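Local coordinates for protein Emp47p (form1) (Saccharomyces cerevisiae, PDB 2A6Y) that serves as a cargo receptor with a carbohydrate recognition domain, probably acting in glycoprotein secretion and in the exit of EMP46 from the endoplasmic reticulum, at residues Asp22-Arg27 with Leu41-Ile46; Asp113-Leu118 with Gly131-Gly136. All coordinates share one frame; numbering follows the deposited sequence.

In the fold
The carbohydrate recognition domain is a beta sandwich of the legume-like lectin family, and the two contacts belong to its two different sheets. In contact 1, the loop 22-27 lies against the tight hairpin of strands 40-42 and 45-47, at one edge of one sheet, on the surface. Contact 2 pairs strands 115-120 and 128-135 inside the other sheet, where most of the touching residues are buried. The centres of the contacts are 29 Å apart on opposite sides of the chain's centre, and their nearest atoms are about 15 Å apart. Contact 1 lies about 19 Å from that centre and contact 2 about 10 Å. Along the chain they follow one another.

Contact 1: Asp22-Arg27 with Leu41-Ile46; sequences DLINTR and LEEGRI
The carboxylate of E43 reaches across to the loop 22-27 from the tip of a tight beta hairpin, whose type II turn runs from E42 to R45 at the edge of one sheet of the lectin sandwich. Its two oxygens have different partners. OE2 accepts the backbone N-H of N25 at 3.0 Å, a nearly straight bond (170°) on the syn side but tilted 27° out of the carboxylate plane, and the CG2 methyl of I24 sits beside that same oxygen. OE1 meets R27 NH2 at the guanidinium edge in a loose salt bridge: the arginine is poorly ordered, the hydrogen bond is weak and the two planes are 60° apart. The bend in the glutamate chain at chi2 folds the carboxylate over toward the loop; a long acidic side chain suits a place where it must span the distance to the loop. G44 follows in the turn with positive phi, a conformation glycine adopts readily.

Next to these polar contacts the packing is apolar. L23 points its CD1 methyl at the hairpin, 3.7 Å from I46 CG1, and the same L23 CD1 is 4.1 Å from L41 CD1. L41 sends its other methyl, CD2, to within 3.3 Å of T26 O; the T26 and L41 side chains cross at about a right angle, with T26 CG2 3.8 Å from L41 CD2. Branched leucine and isoleucine side chains let several methyls meet between loop and hairpin. R45, salt-bridged to E219, also donates from NH1 to E43 O at 2.9 Å, almost in the guanidinium plane, while E42 CB packs over one face of that group.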
loop_
_atom_site.group_PDB
_atom_site.type_symbol
_atom_site.label_atom_id
_atom_site.label_comp_id
_atom_site.label_asym_id
_atom_site.label_seq_id
_atom_site.Cartn_x
_atom_site.Cartn_y
_atom_site.Cartn_z
ATOM N N ASP A 22 -2.414 10.301 -13.204
ATOM C CA ASP A 22 -3.815 10.066 -13.558
ATOM C C ASP A 22 -3.868 9.257 -14.849
ATOM O O ASP A 22 -3.134 9.526 -15.812
ATOM C CB ASP A 22 -4.564 11.390 -13.746
ATOM C CG ASP A 22 -5.920 11.225 -14.400
ATOM O OD1 ASP A 22 -6.084 11.734 -15.532
ATOM O OD2 ASP A 22 -6.843 10.598 -13.814
ATOM N N LEU A 23 -4.758 8.273 -14.816
ATOM C CA LEU A 23 -4.827 7.318 -15.909
ATOM C C LEU A 23 -5.947 7.577 -16.890
ATOM O O LEU A 23 -6.253 6.651 -17.665
ATOM C CB LEU A 23 -4.997 5.916 -15.293
ATOM C CG LEU A 23 -3.835 5.538 -14.341
ATOM C CD1 LEU A 23 -4.197 4.286 -13.562
ATOM C CD2 LEU A 23 -2.576 5.328 -15.137
ATOM N N ILE A 24 -6.583 8.739 -16.934
ATOM C CA ILE A 24 -7.613 8.967 -17.956
ATOM C C ILE A 24 -6.982 8.956 -19.355
ATOM O O ILE A 24 -5.884 9.477 -19.567
ATOM C CB ILE A 24 -8.354 10.280 -17.685
ATOM C CG1 ILE A 24 -8.682 10.521 -16.205
ATOM C CG2 ILE A 24 -9.650 10.431 -18.478
ATOM C CD1 ILE A 24 -9.639 11.694 -16.053
ATOM N N ASN A 25 -7.681 8.337 -20.322
ATOM C CA ASN A 25 -7.279 8.224 -21.720
ATOM C C ASN A 25 -5.852 7.732 -21.887
ATOM O O ASN A 25 -5.049 8.096 -22.740
ATOM C CB ASN A 25 -7.440 9.581 -22.427
ATOM C CG ASN A 25 -7.211 9.379 -23.915
ATOM O OD1 ASN A 25 -7.685 8.359 -24.409
ATOM N ND2 ASN A 25 -6.478 10.283 -24.550
ATOM N N THR A 26 -5.454 6.814 -20.991
ATOM C CA THR A 26 -4.085 6.290 -21.053
ATOM C C THR A 26 -4.180 4.863 -21.562
ATOM O O THR A 26 -4.940 4.025 -21.072
ATOM C CB THR A 26 -3.325 6.349 -19.724
ATOM O OG1 THR A 26 -2.540 7.545 -19.667
ATOM C CG2 THR A 26 -2.316 5.216 -19.626
ATOM N N ARG A 27 -3.406 4.616 -22.613
ATOM C CA ARG A 27 -3.746 3.366 -23.302
ATOM C C ARG A 27 -2.757 2.304 -22.879
ATOM O O ARG A 27 -2.959 1.130 -23.196
ATOM C CB ARG A 27 -3.827 3.598 -24.810
ATOM C CG ARG A 27 -4.596 2.553 -25.598
ATOM C CD ARG A 27 -6.059 2.844 -25.848
ATOM N NE ARG A 27 -6.653 3.590 -24.749
ATOM C CZ ARG A 27 -7.909 3.940 -24.541
ATOM N NH1 ARG A 27 -8.881 3.624 -25.391
ATOM N NH2 ARG A 27 -8.210 4.635 -23.440
ATOM N N LEU A 41 -5.016 -2.380 -16.846
ATOM C CA LEU A 41 -5.344 -0.986 -17.051
ATOM C C LEU A 41 -6.723 -0.928 -17.694
ATOM O O LEU A 41 -6.917 -1.517 -18.769
ATOM C CB LEU A 41 -4.293 -0.287 -17.900
ATOM C CG LEU A 41 -4.587 1.182 -18.236
ATOM C CD1 LEU A 41 -4.524 2.052 -17.002
ATOM C CD2 LEU A 41 -3.595 1.630 -19.297
ATOM N N GLU A 42 -7.633 -0.202 -17.017
ATOM C CA GLU A 42 -8.905 0.109 -17.664
ATOM C C GLU A 42 -9.037 1.627 -17.716
ATOM O O GLU A 42 -8.152 2.385 -17.298
ATOM C CB GLU A 42 -10.041 -0.577 -16.902
ATOM C CG GLU A 42 -9.814 -2.068 -16.702
ATOM C CD GLU A 42 -9.810 -2.773 -18.045
ATOM O OE1 GLU A 42 -10.424 -2.292 -19.012
ATOM O OE2 GLU A 42 -9.203 -3.856 -18.098
ATOM N N GLU A 43 -10.163 2.126 -18.234
ATOM C CA GLU A 43 -10.277 3.570 -18.452
ATOM C C GLU A 43 -10.221 4.302 -17.125
ATOM O O GLU A 43 -11.034 4.061 -16.245
ATOM C CB GLU A 43 -11.565 3.881 -19.226
ATOM C CG GLU A 43 -11.816 5.368 -19.340
ATOM C CD GLU A 43 -10.777 6.103 -20.171
ATOM O OE1 GLU A 43 -10.391 5.499 -21.202
ATOM O OE2 GLU A 43 -10.412 7.247 -19.805
ATOM N N GLY A 44 -9.234 5.174 -16.992
ATOM C CA GLY A 44 -9.061 5.948 -15.776
ATOM C C GLY A 44 -8.551 5.252 -14.549
ATOM O O GLY A 44 -8.369 5.970 -13.541
ATOM N N ARG A 45 -8.333 3.934 -14.543
ATOM C CA ARG A 45 -7.837 3.338 -13.294
ATOM C C ARG A 45 -7.233 1.969 -13.608
ATOM O O ARG A 45 -7.609 1.342 -14.607
ATOM C CB ARG A 45 -8.955 3.223 -12.265
ATOM C CG ARG A 45 -9.920 2.077 -12.517
ATOM C CD ARG A 45 -11.008 2.390 -13.510
ATOM N NE ARG A 45 -12.084 1.369 -13.467
ATOM C CZ ARG A 45 -12.827 1.047 -14.520
ATOM N NH1 ARG A 45 -12.603 1.680 -15.667
ATOM N NH2 ARG A 45 -13.783 0.118 -14.453
ATOM N N ILE A 46 -6.310 1.546 -12.744
ATOM C CA ILE A 46 -5.834 0.169 -12.764
ATOM C C ILE A 46 -6.739 -0.658 -11.853
ATOM O O ILE A 46 -6.969 -0.314 -10.711
ATOM C CB ILE A 46 -4.334 0.072 -12.360
ATOM C CG1 ILE A 46 -3.497 0.604 -13.525
ATOM C CG2 ILE A 46 -3.963 -1.353 -12.014
ATOM C CD1 ILE A 46 -2.048 0.876 -13.372
HETATM O O HOH W 1 -6.918 7.982 -12.826
HETATM O O HOH W 2 -6.933 3.888 -19.180
HETATM O O HOH W 3 -11.124 3.546 -22.642
#

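Contact 2: Asp113-Leu118 with Gly131-Gly136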
loop_
_atom_site.group_PDB
_atom_site.type_symbol
_atom_site.label_atom_id
_atom_site.label_comp_id
_atom_site.label_asym_id
_atom_site.label_seq_id
_atom_site.Cartn_x
_atom_site.Cartn_y
_atom_site.Cartn_z
ATOM N N ASP A 113 10.667 -6.933 4.563
ATOM C CA ASP A 113 11.449 -6.076 5.477
ATOM C C ASP A 113 10.965 -4.654 5.273
ATOM O O ASP A 113 11.370 -3.999 4.287
ATOM C CB ASP A 113 12.939 -6.202 5.152
ATOM C CG ASP A 113 13.839 -5.253 5.929
ATOM O OD1 ASP A 113 13.320 -4.646 6.919
ATOM O OD2 ASP A 113 15.026 -5.109 5.562
ATOM N N GLY A 114 10.080 -4.157 6.132
ATOM C CA GLY A 114 9.562 -2.820 6.017
ATOM C C GLY A 114 8.115 -2.755 6.479
ATOM O O GLY A 114 7.779 -3.293 7.526
ATOM N N LEU A 115 7.295 -2.046 5.691
ATOM C CA LEU A 115 5.930 -1.689 6.083
ATOM C C LEU A 115 4.857 -2.253 5.144
ATOM O O LEU A 115 4.998 -2.080 3.936
ATOM C CB LEU A 115 5.796 -0.166 6.066
ATOM C CG LEU A 115 4.417 0.417 6.377
ATOM C CD1 LEU A 115 3.989 0.171 7.814
ATOM C CD2 LEU A 115 4.428 1.920 6.102
ATOM N N GLN A 116 3.850 -2.862 5.754
ATOM C CA GLN A 116 2.639 -3.243 5.025
ATOM C C GLN A 116 1.493 -2.404 5.562
ATOM O O GLN A 116 1.312 -2.400 6.793
ATOM C CB GLN A 116 2.332 -4.719 5.193
ATOM C CG GLN A 116 1.028 -5.172 4.608
ATOM C CD GLN A 116 0.471 -6.476 5.131
ATOM O OE1 GLN A 116 0.853 -6.965 6.194
ATOM N NE2 GLN A 116 -0.452 -7.112 4.375
ATOM N N LEU A 117 0.760 -1.701 4.693
ATOM C CA LEU A 117 -0.471 -1.036 5.149
ATOM C C LEU A 117 -1.632 -1.860 4.566
ATOM O O LEU A 117 -1.765 -1.917 3.331
ATOM C CB LEU A 117 -0.556 0.414 4.671
ATOM C CG LEU A 117 0.514 1.363 5.236
ATOM C CD1 LEU A 117 0.476 2.729 4.582
ATOM C CD2 LEU A 117 0.317 1.566 6.753
ATOM N N LEU A 118 -2.414 -2.484 5.429
ATOM C CA LEU A 118 -3.469 -3.404 5.001
ATOM C C LEU A 118 -4.853 -2.768 5.176
ATOM O O LEU A 118 -5.196 -2.352 6.315
ATOM C CB LEU A 118 -3.421 -4.701 5.815
ATOM C CG LEU A 118 -4.556 -5.684 5.523
ATOM C CD1 LEU A 118 -4.511 -6.174 4.075
ATOM C CD2 LEU A 118 -4.416 -6.869 6.486
ATOM N N GLY A 131 -1.321 -0.890 10.219
ATOM C CA GLY A 131 0.111 -0.939 9.974
ATOM C C GLY A 131 0.704 -2.244 10.509
ATOM O O GLY A 131 0.488 -2.596 11.684
ATOM N N GLN A 132 1.447 -2.942 9.637
ATOM C CA GLN A 132 2.163 -4.157 10.006
ATOM C C GLN A 132 3.640 -3.898 9.689
ATOM O O GLN A 132 3.941 -3.247 8.670
ATOM C CB GLN A 132 1.673 -5.374 9.239
ATOM C CG GLN A 132 0.159 -5.496 9.108
ATOM C CD GLN A 132 -0.619 -5.851 10.380
ATOM O OE1 GLN A 132 -1.701 -5.275 10.596
ATOM N NE2 GLN A 132 -0.096 -6.776 11.201
ATOM N N LEU A 133 4.522 -4.428 10.521
ATOM C CA LEU A 133 5.945 -4.317 10.303
ATOM C C LEU A 133 6.602 -5.688 10.324
ATOM O O LEU A 133 6.182 -6.582 11.068
ATOM C CB LEU A 133 6.607 -3.469 11.419
ATOM C CG LEU A 133 7.718 -2.529 10.942
ATOM C CD1 LEU A 133 7.175 -1.373 10.113
ATOM C CD2 LEU A 133 8.476 -2.007 12.170
ATOM N N ASN A 134 7.654 -5.812 9.513
ATOM C CA ASN A 134 8.504 -7.008 9.558
ATOM C C ASN A 134 9.907 -6.605 9.146
ATOM O O ASN A 134 10.099 -5.483 8.620
ATOM C CB ASN A 134 7.917 -8.104 8.658
ATOM C CG ASN A 134 8.544 -9.444 8.984
ATOM O OD1 ASN A 134 8.843 -9.802 10.121
ATOM N ND2 ASN A 134 8.749 -10.237 7.948
ATOM N N ASP A 135 10.869 -7.501 9.391
ATOM C CA ASP A 135 12.281 -7.139 9.122
ATOM C C ASP A 135 12.952 -8.185 8.241
ATOM O O ASP A 135 14.190 -8.198 8.206
ATOM C CB ASP A 135 13.033 -6.978 10.422
ATOM C CG ASP A 135 13.106 -8.247 11.263
ATOM O OD1 ASP A 135 12.617 -9.302 10.774
ATOM O OD2 ASP A 135 13.630 -8.136 12.414
ATOM N N GLY A 136 12.134 -8.983 7.546
ATOM C CA GLY A 136 12.676 -9.982 6.608
ATOM C C GLY A 136 13.316 -11.195 7.235
ATOM O O GLY A 136 13.643 -12.180 6.563
#
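Q116 lies alongside Q132, the two side chains pointing the same way from neighbouring strands, and its OE1 comes 3.3 Å from Q132 CG and also touches Q132 CB. The overlap is therefore of an oxygen on methylenes; the two amide planes are turned 76° apart. Q116 is extended beyond CG, whereas Q132 bends at chi2 (-71°), which carries its amide off to other partners: OE1 accepts from S149 OG and NE2 gives to I145 O, while Q116 NE2 goes to S90 OG. Glutamine suits both positions, since its aliphatic stem packs and its amide still finds polar partners in a buried setting.

Beneath the glutamines the backbones bind in both directions. Q116 N donates to Q132 O at 2.9 Å, almost straight (173°), and Q132 N returns a bond to Q116 O. G114 and N134 form the next hydrogen-bonded pair; here G114 N approaches N134 O from above the carbonyl plane at 2.8 Å. The backbone angles of G114 call for glycine, and the chain turns a corner there.

The opposite face carries L115, L117 and L133, with D113 and D135 at one end. L115 CD1 meets L133 CD1 at 4.2 Å, and L133 CD1 also rests on G114 O, 3.3 Å away. L117 brings CD2 over G131. D113 directs its carboxylate to Q95 and T248. Adjacent antiparallel strands 115-120 and 128-135 form a beta hairpin within one sheet, with L117 and L133 packing on strand 185-194 of the other, as in the beta sandwich of legume-like lectins.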